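Local structure of peptide amidase (Stenotrophomonas maltophilia, 1M22) at residues Thr29-Tyr34 / Gly80-Leu85; Asn55-Lys60 / Ala91-Thr96; Leu101-Phe106 / Ala343-Leu348. The protein probably hydrolyses amide bonds, as an enzyme of the amidase signature family. All blocks are in the same frame, centred on the assembly; numbering follows the deposited sequence.

Interaction 1 (Thr29-Tyr34 / Gly80-Leu85); sequences TLTQAY and GIPLLL
With CG of Leu30 turned anti to its own backbone N (chi1 -177°) and CG of Tyr34 anti to the carbonyl carbon, beside the backbone N (chi1 -77°), the two side chains meet the ring of Pro82 at different carbons. Leu30 holds the CD corner: its CD2 methyl lies 3.5 Å from Pro82 CD, with the branch carbon CG just behind. Tyr34 crosses the proline at about a right angle and touches it through two ring carbons, CD2 standing 3.9 Å from Pro82 CB and CE2 a little farther off, near CG. Thr31 approaches the proline from a third direction. Its hydroxyl oxygen OG1 sits 3.4 Å from Pro82 CG, a van der Waals contact, while its hydrogen bond goes back along the helix to Ser27 O, so this buried polar group is satisfied beside an apolar ring. Three side chains from one helical turn thus close round a single proline, all of them buried. Leu125 of strand 123-128 touches Thr31, Tyr34 and Pro82, and Leu16 of helix 13-21 packs on Leu30 and Tyr34. The axes of segments 29-34 and 82-85 approach to 9.3 Å, their N-to-C directions 45° apart. This is helix-on-sheet packing of an alpha/beta fold, helix 27-43 lying against the start of strand 82-86 in the mixed sheet of the amidase signature fold.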
# COMPACT_ATOMS: atom_id res chain seq x y z
N THR A 29 -23.01 9.85 -9.74
CA THR A 29 -23.77 9.45 -8.56
C THR A 29 -22.85 8.76 -7.56
O THR A 29 -22.86 9.06 -6.37
CB THR A 29 -24.92 8.49 -8.94
OG1 THR A 29 -25.83 9.16 -9.83
CG2 THR A 29 -25.68 8.05 -7.70
N LEU A 30 -22.05 7.82 -8.06
CA LEU A 30 -21.12 7.07 -7.22
C LEU A 30 -20.09 8.01 -6.60
O LEU A 30 -19.82 7.95 -5.39
CB LEU A 30 -20.43 5.99 -8.05
CG LEU A 30 -19.46 5.04 -7.35
CD1 LEU A 30 -20.15 4.35 -6.18
CD2 LEU A 30 -18.95 4.02 -8.35
N THR A 31 -19.53 8.89 -7.42
CA THR A 31 -18.53 9.85 -6.96
C THR A 31 -19.09 10.78 -5.89
O THR A 31 -18.46 10.98 -4.84
CB THR A 31 -17.99 10.68 -8.15
OG1 THR A 31 -17.29 9.81 -9.05
CG2 THR A 31 -17.05 11.77 -7.67
N GLN A 32 -20.27 11.34 -6.12
CA GLN A 32 -20.85 12.24 -5.14
C GLN A 32 -21.22 11.50 -3.86
O GLN A 32 -21.18 12.08 -2.77
CB GLN A 32 -22.06 12.97 -5.73
CG GLN A 32 -21.69 13.81 -6.95
CD GLN A 32 -22.69 14.91 -7.25
OE1 GLN A 32 -22.56 16.04 -6.76
NE2 GLN A 32 -23.70 14.59 -8.05
N ALA A 33 -21.57 10.22 -3.97
CA ALA A 33 -21.91 9.43 -2.80
C ALA A 33 -20.67 9.29 -1.91
O ALA A 33 -20.76 9.43 -0.69
CB ALA A 33 -22.41 8.06 -3.21
N TYR A 34 -19.53 9.00 -2.51
CA TYR A 34 -18.30 8.88 -1.74
C TYR A 34 -17.91 10.22 -1.12
O TYR A 34 -17.50 10.27 0.04
CB TYR A 34 -17.15 8.37 -2.62
CG TYR A 34 -17.20 6.88 -2.91
CD1 TYR A 34 -17.27 5.95 -1.87
CD2 TYR A 34 -17.12 6.41 -4.22
CE1 TYR A 34 -17.26 4.58 -2.13
CE2 TYR A 34 -17.11 5.04 -4.49
CZ TYR A 34 -17.18 4.13 -3.44
OH TYR A 34 -17.15 2.78 -3.70
N GLY A 80 -15.06 5.06 -14.87
CA GLY A 80 -15.97 5.68 -13.92
C GLY A 80 -15.80 5.31 -12.46
O GLY A 80 -16.55 5.77 -11.61
N ILE A 81 -14.81 4.47 -12.15
CA ILE A 81 -14.56 4.03 -10.78
C ILE A 81 -13.75 5.06 -9.98
O ILE A 81 -12.64 5.41 -10.36
CB ILE A 81 -13.79 2.68 -10.78
CG1 ILE A 81 -14.63 1.60 -11.45
CG2 ILE A 81 -13.42 2.29 -9.35
CD1 ILE A 81 -15.91 1.25 -10.72
N PRO A 82 -14.31 5.55 -8.85
CA PRO A 82 -13.61 6.54 -8.02
C PRO A 82 -12.57 5.92 -7.10
O PRO A 82 -12.85 4.93 -6.42
CB PRO A 82 -14.74 7.19 -7.22
CG PRO A 82 -15.99 6.86 -7.99
CD PRO A 82 -15.72 5.46 -8.46
N LEU A 83 -11.39 6.53 -7.05
CA LEU A 83 -10.32 6.04 -6.20
C LEU A 83 -9.54 7.16 -5.51
O LEU A 83 -9.69 8.33 -5.85
CB LEU A 83 -9.36 5.16 -7.02
CG LEU A 83 -8.70 5.75 -8.27
CD1 LEU A 83 -7.58 6.71 -7.87
CD2 LEU A 83 -8.13 4.61 -9.12
N LEU A 84 -8.73 6.78 -4.53
CA LEU A 84 -7.91 7.73 -3.78
C LEU A 84 -6.43 7.38 -3.93
O LEU A 84 -6.08 6.21 -4.12
CB LEU A 84 -8.30 7.70 -2.30
CG LEU A 84 -9.65 8.36 -1.97
CD1 LEU A 84 -10.13 7.86 -0.62
CD2 LEU A 84 -9.50 9.88 -1.96
N LEU A 85 -5.57 8.39 -3.84
CA LEU A 85 -4.13 8.22 -3.99
C LEU A 85 -3.34 8.71 -2.79
O LEU A 85 -3.57 9.83 -2.32
CB LEU A 85 -3.64 9.01 -5.21
CG LEU A 85 -4.27 8.76 -6.58
CD1 LEU A 85 -3.86 9.87 -7.53
CD2 LEU A 85 -3.82 7.40 -7.11

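Interaction 2 (Asn55-Lys60 / Ala91-Thr96)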
# COMPACT_ATOMS: atom_id res chain seq x y z
N ASN A 55 -10.03 16.28 -4.72
CA ASN A 55 -9.73 16.71 -6.08
C ASN A 55 -10.86 17.64 -6.51
O ASN A 55 -12.01 17.22 -6.62
CB ASN A 55 -9.67 15.50 -7.01
CG ASN A 55 -9.48 15.89 -8.46
OD1 ASN A 55 -9.17 17.05 -8.77
ND2 ASN A 55 -9.65 14.93 -9.36
N PRO A 56 -10.55 18.92 -6.76
CA PRO A 56 -11.60 19.85 -7.17
C PRO A 56 -12.26 19.46 -8.49
O PRO A 56 -13.37 19.89 -8.79
CB PRO A 56 -10.87 21.19 -7.26
CG PRO A 56 -9.48 20.78 -7.65
CD PRO A 56 -9.23 19.58 -6.76
N ASP A 57 -11.57 18.63 -9.28
CA ASP A 57 -12.09 18.19 -10.57
C ASP A 57 -12.73 16.81 -10.54
O ASP A 57 -13.01 16.24 -11.60
CB ASP A 57 -10.99 18.19 -11.62
CG ASP A 57 -10.43 19.57 -11.89
OD1 ASP A 57 -11.18 20.56 -11.77
OD2 ASP A 57 -9.23 19.66 -12.25
N ALA A 58 -12.97 16.26 -9.35
CA ALA A 58 -13.56 14.93 -9.25
C ALA A 58 -14.90 14.81 -9.98
O ALA A 58 -15.10 13.88 -10.76
CB ALA A 58 -13.74 14.55 -7.78
N LEU A 59 -15.81 15.74 -9.72
CA LEU A 59 -17.12 15.72 -10.35
C LEU A 59 -17.01 15.90 -11.86
O LEU A 59 -17.72 15.25 -12.63
CB LEU A 59 -18.02 16.81 -9.76
CG LEU A 59 -19.45 16.85 -10.31
CD1 LEU A 59 -20.13 15.51 -10.09
CD2 LEU A 59 -20.22 17.97 -9.62
N LYS A 60 -16.11 16.79 -12.28
CA LYS A 60 -15.90 17.05 -13.70
C LYS A 60 -15.43 15.77 -14.39
O LYS A 60 -15.92 15.41 -15.46
CB LYS A 60 -14.84 18.15 -13.89
CG LYS A 60 -14.50 18.44 -15.35
CD LYS A 60 -13.48 19.57 -15.47
CE LYS A 60 -12.13 19.16 -14.92
NZ LYS A 60 -11.53 18.03 -15.68
N ALA A 91 -0.28 14.01 -8.63
CA ALA A 91 -1.57 13.98 -9.30
C ALA A 91 -2.18 15.37 -9.40
O ALA A 91 -2.64 15.92 -8.40
CB ALA A 91 -2.53 13.04 -8.57
N ALA A 92 -2.18 15.94 -10.60
CA ALA A 92 -2.76 17.26 -10.80
C ALA A 92 -4.27 17.14 -10.66
O ALA A 92 -4.85 16.09 -10.92
CB ALA A 92 -2.40 17.77 -12.19
N PRO A 93 -4.94 18.23 -10.25
CA PRO A 93 -4.40 19.55 -9.91
C PRO A 93 -4.15 19.73 -8.41
O PRO A 93 -4.01 20.85 -7.93
CB PRO A 93 -5.49 20.48 -10.41
CG PRO A 93 -6.72 19.75 -9.99
CD PRO A 93 -6.41 18.29 -10.35
N MET A 94 -4.11 18.62 -7.69
CA MET A 94 -3.90 18.66 -6.25
C MET A 94 -2.42 18.80 -5.91
O MET A 94 -1.55 18.64 -6.77
CB MET A 94 -4.43 17.37 -5.62
CG MET A 94 -5.88 17.09 -5.93
SD MET A 94 -6.26 15.33 -5.89
CE MET A 94 -5.90 14.90 -7.60
N ALA A 95 -2.13 19.11 -4.66
CA ALA A 95 -0.76 19.21 -4.23
C ALA A 95 -0.30 17.80 -3.91
O ALA A 95 -1.11 16.89 -3.76
CB ALA A 95 -0.65 20.09 -2.99
N THR A 96 1.02 17.61 -3.84
CA THR A 96 1.60 16.33 -3.47
C THR A 96 2.58 16.76 -2.39
O THR A 96 3.68 17.21 -2.67
CB THR A 96 2.33 15.66 -4.65
OG1 THR A 96 1.37 15.36 -5.68
CG2 THR A 96 2.99 14.37 -4.21
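An Asx turn at Asn55, set within a type I beta turn from Asn55 to Ala58 that leads into helix 58-70, forms one side of this contact; the other is the loop bend at Pro93, which follows a cis peptide bond. Asn55 OD1 accepts a hydrogen bond from the backbone N of Asp57 at 2.9 Å, the donor standing well above the carbonyl plane rather than within it. The same oxygen also packs against Pro93 CD at 3.4 Å, the asparagine and proline side chains crossing at about a right angle. Asp57 brings its carboxylate to the next ring carbon, OD2 lying 3.4 Å from Pro93 CG. Pro56 adds an apolar touch on the more exposed margin, where its CG and Pro93 CG are 3.8 Å apart and the two rings slide past each other in opposite directions. Deeper in, Met94 reaches across to Asn55: SD lies 3.6 Å from Asn55 CB, and the bend at chi3 (-89°) brings the terminal methyl CE round to 3.8 Å from Asn55 CG. The amide nitrogen ND2 of Asn55 bonds outside the contact to Val124 O and Glu61 OE2, two bonds that should hold the amide's rotation and leave OD1 to the turn. Met94 also packs on Val124 and Lys127 of strand 123-128, the neighbour of strand 51-54 in the sheet. The contact therefore lies beside the edge of that sheet, joining the turn between strand 51-54 and helix 58-70 to the loop that runs from strand 82-86 to helix 112-119.

Interaction 3 (Leu101-Phe106 / Ala343-Leu348); sequences LALQGF and APLRSL
Phe106 and Ala343 form the tightly packed end of this contact. The Ala343 methyl sits over one face of the phenyl ring in a CH-pi contact, CB lying 4.0 Å from the ring centroid and 20° off the normal, displaced toward the rim above CE1 and CZ. The backbone comes in too, with Ala343 CA 3.6 Å from Phe106 CE1. CG of Phe106 is anti to its backbone N (chi1 173°), which carries the ring across to Ala343 and Pro344. Pro344 CD touches two side chains, 3.8 Å from Phe106 CD1 and equally far from Leu103 CD2. At the other end, Leu345 CD1 closes on the Ala102 methyl at 3.7 Å and lies 4.1 Å from Leu103 CD2, which thus meets both Pro344 and Leu345. Buried Leu103, Phe106 and Leu345 make up the inner side; the outward margin is at exposed Pro344, whose CG grazes the carbonyl oxygen Ala102 O at 3.8 Å. A type I beta turn, closed by Phe106 N to Leu103 O, has Leu103 and Phe106 at its two ends, and both side chains meet Pro344. Tyr337 of helix 319-340 packs on Phe106, and Phe338 of that helix on Ala343 and Leu345. Leu351 of helix 348-357 touches Leu345. Through these contacts the loop before helix 112-119 rests against the connection between helices 319-340 and 348-357.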
# COMPACT_ATOMS: atom_id res chain seq x y z
N LEU A 101 4.19 20.43 5.48
CA LEU A 101 3.75 21.79 5.22
C LEU A 101 4.67 22.45 4.18
O LEU A 101 4.29 23.44 3.55
CB LEU A 101 3.75 22.61 6.51
CG LEU A 101 2.68 22.21 7.53
CD1 LEU A 101 2.87 23.00 8.81
CD2 LEU A 101 1.29 22.46 6.95
N ALA A 102 5.86 21.90 4.01
CA ALA A 102 6.83 22.44 3.06
C ALA A 102 6.36 22.33 1.61
O ALA A 102 6.77 23.13 0.76
CB ALA A 102 8.17 21.74 3.23
N LEU A 103 5.50 21.36 1.32
CA LEU A 103 5.01 21.16 -0.04
C LEU A 103 3.51 21.37 -0.20
O LEU A 103 2.90 20.85 -1.14
CB LEU A 103 5.38 19.75 -0.53
CG LEU A 103 6.86 19.38 -0.56
CD1 LEU A 103 7.00 17.93 -0.96
CD2 LEU A 103 7.60 20.28 -1.53
N GLN A 104 2.91 22.13 0.71
CA GLN A 104 1.47 22.39 0.66
C GLN A 104 1.01 23.10 -0.61
O GLN A 104 -0.16 23.00 -0.99
CB GLN A 104 1.04 23.20 1.88
CG GLN A 104 1.73 24.55 2.01
CD GLN A 104 1.19 25.37 3.15
OE1 GLN A 104 1.19 24.94 4.30
NE2 GLN A 104 0.72 26.58 2.84
N GLY A 105 1.92 23.81 -1.27
CA GLY A 105 1.56 24.52 -2.49
C GLY A 105 2.24 23.98 -3.73
O GLY A 105 2.26 24.61 -4.78
N PHE A 106 2.81 22.78 -3.59
CA PHE A 106 3.52 22.11 -4.67
C PHE A 106 2.54 21.18 -5.40
O PHE A 106 2.06 20.20 -4.83
CB PHE A 106 4.68 21.33 -4.06
CG PHE A 106 5.41 20.45 -5.02
CD1 PHE A 106 6.00 20.97 -6.17
CD2 PHE A 106 5.55 19.09 -4.75
CE1 PHE A 106 6.71 20.14 -7.04
CE2 PHE A 106 6.26 18.26 -5.61
CZ PHE A 106 6.84 18.79 -6.75
N ALA A 343 10.50 21.33 -7.33
CA ALA A 343 9.81 21.61 -6.08
C ALA A 343 10.37 22.88 -5.44
O ALA A 343 11.45 23.34 -5.80
CB ALA A 343 9.97 20.42 -5.13
N PRO A 344 9.62 23.46 -4.48
CA PRO A 344 10.07 24.68 -3.80
C PRO A 344 11.29 24.41 -2.92
O PRO A 344 12.00 25.33 -2.51
CB PRO A 344 8.84 25.11 -3.01
CG PRO A 344 8.16 23.81 -2.71
CD PRO A 344 8.28 23.07 -4.02
N LEU A 345 11.52 23.13 -2.63
CA LEU A 345 12.67 22.68 -1.84
C LEU A 345 13.64 22.11 -2.86
O LEU A 345 13.23 21.39 -3.77
CB LEU A 345 12.26 21.58 -0.86
CG LEU A 345 11.22 21.91 0.21
CD1 LEU A 345 10.83 20.64 0.96
CD2 LEU A 345 11.79 22.95 1.17
N ARG A 346 14.92 22.41 -2.71
CA ARG A 346 15.93 21.93 -3.65
C ARG A 346 16.86 20.87 -3.07
O ARG A 346 17.55 20.17 -3.80
CB ARG A 346 16.75 23.11 -4.17
CG ARG A 346 15.93 24.19 -4.85
CD ARG A 346 16.73 25.47 -5.04
NE ARG A 346 17.91 25.29 -5.88
CZ ARG A 346 17.88 24.93 -7.16
NH1 ARG A 346 16.71 24.72 -7.76
NH2 ARG A 346 19.01 24.79 -7.84
N SER A 347 16.88 20.76 -1.74
CA SER A 347 17.75 19.79 -1.10
C SER A 347 17.17 19.29 0.21
O SER A 347 16.21 19.84 0.74
CB SER A 347 19.11 20.43 -0.81
OG SER A 347 18.97 21.45 0.16
N LEU A 348 17.77 18.22 0.72
CA LEU A 348 17.34 17.65 1.98
C LEU A 348 17.67 18.68 3.07
O LEU A 348 16.94 18.81 4.05
CB LEU A 348 18.06 16.33 2.23
CG LEU A 348 17.74 15.56 3.51
CD1 LEU A 348 16.24 15.51 3.75
CD2 LEU A 348 18.32 14.16 3.40

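Overall arrangement
Following the chain from the N terminus, helix 27-43 supplies 29-34 and the turn after strand 51-54 supplies 55-60 before strand 82-86 returns to close interaction 1. The loop beyond that strand then closes interaction 2, so the two contacts cross, their segments alternating. They touch directly: Leu85 CD1 packs on Ala91 CB at 3.6 Å. Interaction 3 opens later in the same loop, in series with both, and closes only after more than 230 residues, tying this N-terminal region to the helices around 343-348. Thr96 N probably donates to Phe106 O (3.0 Å), linking interactions 2 and 3, whereas interactions 1 and 3 stay about 12 Å apart at their nearest atoms.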